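Local coordinates for protein fructokinase (PDB 3C8U) that probably phosphorylates fructose, as a putative fructose transport system kinase of the P-loop type, at residues P57-H62 and E81-E86. Numbering follows the deposited sequence.
Sequences PMDGFH and ETFDFE
The ring of Phe-83 is held between Met-58 and His-62. Over one face lies the selenomethionine methyl of Met-58, whose CE is 3.3 Å from Phe-83 CD2 in a CH-pi contact; the bend of the chain at chi3 (-77°) turns this methyl down onto the ring. Its SE stands farther off above the same face, 5.0 Å from the ring centroid, as a more distant Met-aromatic partner. The imidazole of His-62 occupies the opposite face, its plane inclined by 37° and its NE2 3.4 Å from Phe-83 CZ, while the CA of Asp-59 approaches the edge. Rotation of the imidazole is fixed by its ND1, which donates in the ring plane to a lone pair of Asp-59 O (2.8 Å), an oxygen that also accepts from His-62 N. An alanine in place of His-62 would probably leave that face of Phe-83 without its aromatic partner and Asp-59 O with one donor fewer. Beside the rings, Asp-84 N gives Phe-61 O a nearly straight bond of 2.7 Å, part of a single bridge pairing His-62 with Phe-83. Asp-84 is also the N-cap of helix 85-97, its OD1 accepting from Gly-87 N. The contact thus ties the loop after edge strand 53-57 to the start of that helix, with Phe-106 of strand 101-107 stacked on His-62.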
ATOM      1  N   PRO A  57      -6.245   0.394   1.581  1.00 20.24           N
ATOM      2  CA  PRO A  57      -4.945   1.063   1.696  1.00 20.91           C
ATOM      3  C   PRO A  57      -4.382   1.132   3.104  1.00 20.72           C
ATOM      4  O   PRO A  57      -5.128   1.223   4.091  1.00 19.61           O
ATOM      5  CB  PRO A  57      -5.255   2.483   1.225  1.00 21.09           C
ATOM      6  CG  PRO A  57      -6.550   2.403   0.579  1.00 21.63           C
ATOM      7  CD  PRO A  57      -7.297   1.347   1.226  1.00 18.41           C
HETATM    8  N   MSE A  58      -3.058   1.130   3.173  1.00 21.78           N
HETATM    9  CA  MSE A  58      -2.333   1.292   4.452  1.00 22.64           C
HETATM   10  C   MSE A  58      -2.217   2.743   4.918  1.00 22.94           C
HETATM   11  O   MSE A  58      -1.901   2.986   6.048  1.00 20.92           O
HETATM   12  CB  MSE A  58      -0.965   0.581   4.451  1.00 24.66           C
HETATM   13  CG  MSE A  58       0.185   1.232   3.816  1.00 29.24           C
HETATM   14 SE   MSE A  58       1.978   0.528   4.465  0.75 31.02          SE
HETATM   15  CE  MSE A  58       2.061   1.413   6.105  1.00 40.63           C
ATOM     16  N   ASP A  59      -2.564   3.685   4.059  1.00 21.24           N
ATOM     17  CA  ASP A  59      -2.297   5.108   4.323  1.00 21.23           C
ATOM     18  C   ASP A  59      -3.026   5.637   5.557  1.00 21.03           C
ATOM     19  O   ASP A  59      -2.608   6.617   6.190  1.00 21.93           O
ATOM     20  CB  ASP A  59      -2.667   5.989   3.107  1.00 22.07           C
ATOM     21  CG  ASP A  59      -1.516   6.167   2.139  1.00 35.21           C
ATOM     22  OD1 ASP A  59      -0.351   5.832   2.482  1.00 44.22           O
ATOM     23  OD2 ASP A  59      -1.773   6.675   1.028  1.00 49.96           O
ATOM     24  N   GLY A  60      -4.135   4.989   5.861  1.00 17.52           N
ATOM     25  CA  GLY A  60      -5.000   5.393   6.982  1.00 17.91           C
ATOM     26  C   GLY A  60      -4.280   5.246   8.302  1.00 17.54           C
ATOM     27  O   GLY A  60      -4.746   5.700   9.346  1.00 16.91           O
ATOM     28  N   PHE A  61      -3.121   4.605   8.231  1.00 19.26           N
ATOM     29  CA  PHE A  61      -2.336   4.268   9.416  1.00 17.90           C
ATOM     30  C   PHE A  61      -1.188   5.203   9.680  1.00 16.19           C
ATOM     31  O   PHE A  61      -0.380   4.972  10.568  1.00 18.37           O
ATOM     32  CB  PHE A  61      -1.900   2.798   9.372  1.00 17.88           C
ATOM     33  CG  PHE A  61      -3.045   1.880   9.679  1.00 19.48           C
ATOM     34  CD1 PHE A  61      -3.351   1.573  10.994  1.00 18.53           C
ATOM     35  CD2 PHE A  61      -3.890   1.447   8.667  1.00 18.84           C
ATOM     36  CE1 PHE A  61      -4.432   0.801  11.292  1.00 19.14           C
ATOM     37  CE2 PHE A  61      -4.994   0.677   8.961  1.00 19.19           C
ATOM     38  CZ  PHE A  61      -5.269   0.350  10.266  1.00 15.10           C
ATOM     39  N   HIS A  62      -1.143   6.291   8.923  1.00 19.73           N
ATOM     40  CA  HIS A  62      -0.217   7.365   9.279  1.00 19.17           C
ATOM     41  C   HIS A  62      -0.548   7.821  10.687  1.00 17.72           C
ATOM     42  O   HIS A  62      -1.717   7.955  11.080  1.00 19.34           O
ATOM     43  CB  HIS A  62      -0.380   8.611   8.408  1.00 19.27           C
ATOM     44  CG  HIS A  62       0.327   8.580   7.103  1.00 18.50           C
ATOM     45  ND1 HIS A  62      -0.281   8.146   5.949  1.00 20.20           N
ATOM     46  CD2 HIS A  62       1.560   9.023   6.742  1.00 22.28           C
ATOM     47  CE1 HIS A  62       0.559   8.290   4.935  1.00 23.72           C
ATOM     48  NE2 HIS A  62       1.670   8.844   5.385  1.00 17.24           N
ATOM     49  N   GLU A  81       8.573   4.788   9.942  1.00 19.25           N
ATOM     50  CA  GLU A  81       8.457   5.067  11.384  1.00 18.38           C
ATOM     51  C   GLU A  81       7.350   6.086  11.693  1.00 18.25           C
ATOM     52  O   GLU A  81       6.957   6.309  12.851  1.00 22.76           O
ATOM     53  CB  GLU A  81       9.781   5.510  11.996  1.00 23.08           C
ATOM     54  CG  GLU A  81      10.297   6.787  11.441  1.00 21.35           C
ATOM     55  CD  GLU A  81      11.309   6.596  10.329  1.00 35.77           C
ATOM     56  OE1 GLU A  81      11.142   5.674   9.469  1.00 26.47           O
ATOM     57  OE2 GLU A  81      12.258   7.416  10.314  1.00 41.48           O
ATOM     58  N   THR A  82       6.794   6.645  10.643  1.00 17.23           N
ATOM     59  CA  THR A  82       5.677   7.573  10.767  1.00 18.38           C
ATOM     60  C   THR A  82       4.313   6.895  10.657  1.00 18.79           C
ATOM     61  O   THR A  82       3.279   7.540  10.687  1.00 17.87           O
ATOM     62  CB  THR A  82       5.808   8.771   9.785  1.00 15.14           C
ATOM     63  OG1 THR A  82       5.506   8.380   8.432  1.00 18.69           O
ATOM     64  CG2 THR A  82       7.227   9.331   9.889  1.00 15.66           C
ATOM     65  N   PHE A  83       4.329   5.578  10.571  1.00 20.28           N
ATOM     66  CA  PHE A  83       3.081   4.792  10.536  1.00 19.79           C
ATOM     67  C   PHE A  83       2.832   4.094  11.863  1.00 20.17           C
ATOM     68  O   PHE A  83       3.756   3.770  12.590  1.00 18.86           O
ATOM     69  CB  PHE A  83       3.120   3.747   9.421  1.00 21.20           C
ATOM     70  CG  PHE A  83       2.902   4.334   8.048  1.00 22.41           C
ATOM     71  CD1 PHE A  83       3.950   4.885   7.360  1.00 19.34           C
ATOM     72  CD2 PHE A  83       1.643   4.393   7.495  1.00 23.76           C
ATOM     73  CE1 PHE A  83       3.760   5.469   6.150  1.00 20.86           C
ATOM     74  CE2 PHE A  83       1.445   4.977   6.249  1.00 20.95           C
ATOM     75  CZ  PHE A  83       2.494   5.515   5.590  1.00 22.27           C
ATOM     76  N   ASP A  84       1.553   3.904  12.157  1.00 18.13           N
ATOM     77  CA  ASP A  84       1.120   3.043  13.269  1.00 18.33           C
ATOM     78  C   ASP A  84       1.251   1.593  12.840  1.00 18.62           C
ATOM     79  O   ASP A  84       0.280   0.968  12.417  1.00 21.00           O
ATOM     80  CB  ASP A  84      -0.324   3.372  13.679  1.00 17.49           C
ATOM     81  CG  ASP A  84      -0.849   2.487  14.772  1.00 14.65           C
ATOM     82  OD1 ASP A  84      -0.046   1.813  15.481  1.00 15.47           O
ATOM     83  OD2 ASP A  84      -2.095   2.435  14.892  1.00 19.89           O
ATOM     84  N   PHE A  85       2.471   1.065  12.920  1.00 19.62           N
ATOM     85  CA  PHE A  85       2.736  -0.314  12.458  1.00 15.65           C
ATOM     86  C   PHE A  85       1.900  -1.356  13.202  1.00 18.03           C
ATOM     87  O   PHE A  85       1.258  -2.204  12.608  1.00 17.06           O
ATOM     88  CB  PHE A  85       4.209  -0.704  12.595  1.00 20.71           C
ATOM     89  CG  PHE A  85       4.413  -2.180  12.408  1.00 17.20           C
ATOM     90  CD1 PHE A  85       4.334  -2.737  11.144  1.00 21.19           C
ATOM     91  CD2 PHE A  85       4.625  -3.022  13.498  1.00 21.26           C
ATOM     92  CE1 PHE A  85       4.455  -4.111  10.979  1.00 19.88           C
ATOM     93  CE2 PHE A  85       4.743  -4.399  13.324  1.00 20.61           C
ATOM     94  CZ  PHE A  85       4.661  -4.923  12.070  1.00 22.20           C
ATOM     95  N   GLU A  86       1.874  -1.250  14.527  1.00 17.23           N
ATOM     96  CA  GLU A  86       1.187  -2.232  15.359  0.50 16.74           C
ATOM     97  C   GLU A  86      -0.319  -2.224  15.056  1.00 18.64           C
ATOM     98  O   GLU A  86      -0.962  -3.274  15.009  1.00 17.04           O
ATOM     99  CB  GLU A  86       1.456  -2.011  16.871  0.50 17.59           C
ATOM    100  CG  GLU A  86       2.929  -2.098  17.310  0.50 17.61           C
ATOM    101  CD  GLU A  86       3.108  -2.263  18.836  0.50 19.63           C
ATOM    102  OE1 GLU A  86       2.673  -3.296  19.383  0.50 31.69           O
ATOM    103  OE2 GLU A  86       3.670  -1.358  19.495  0.50 25.20           O
TER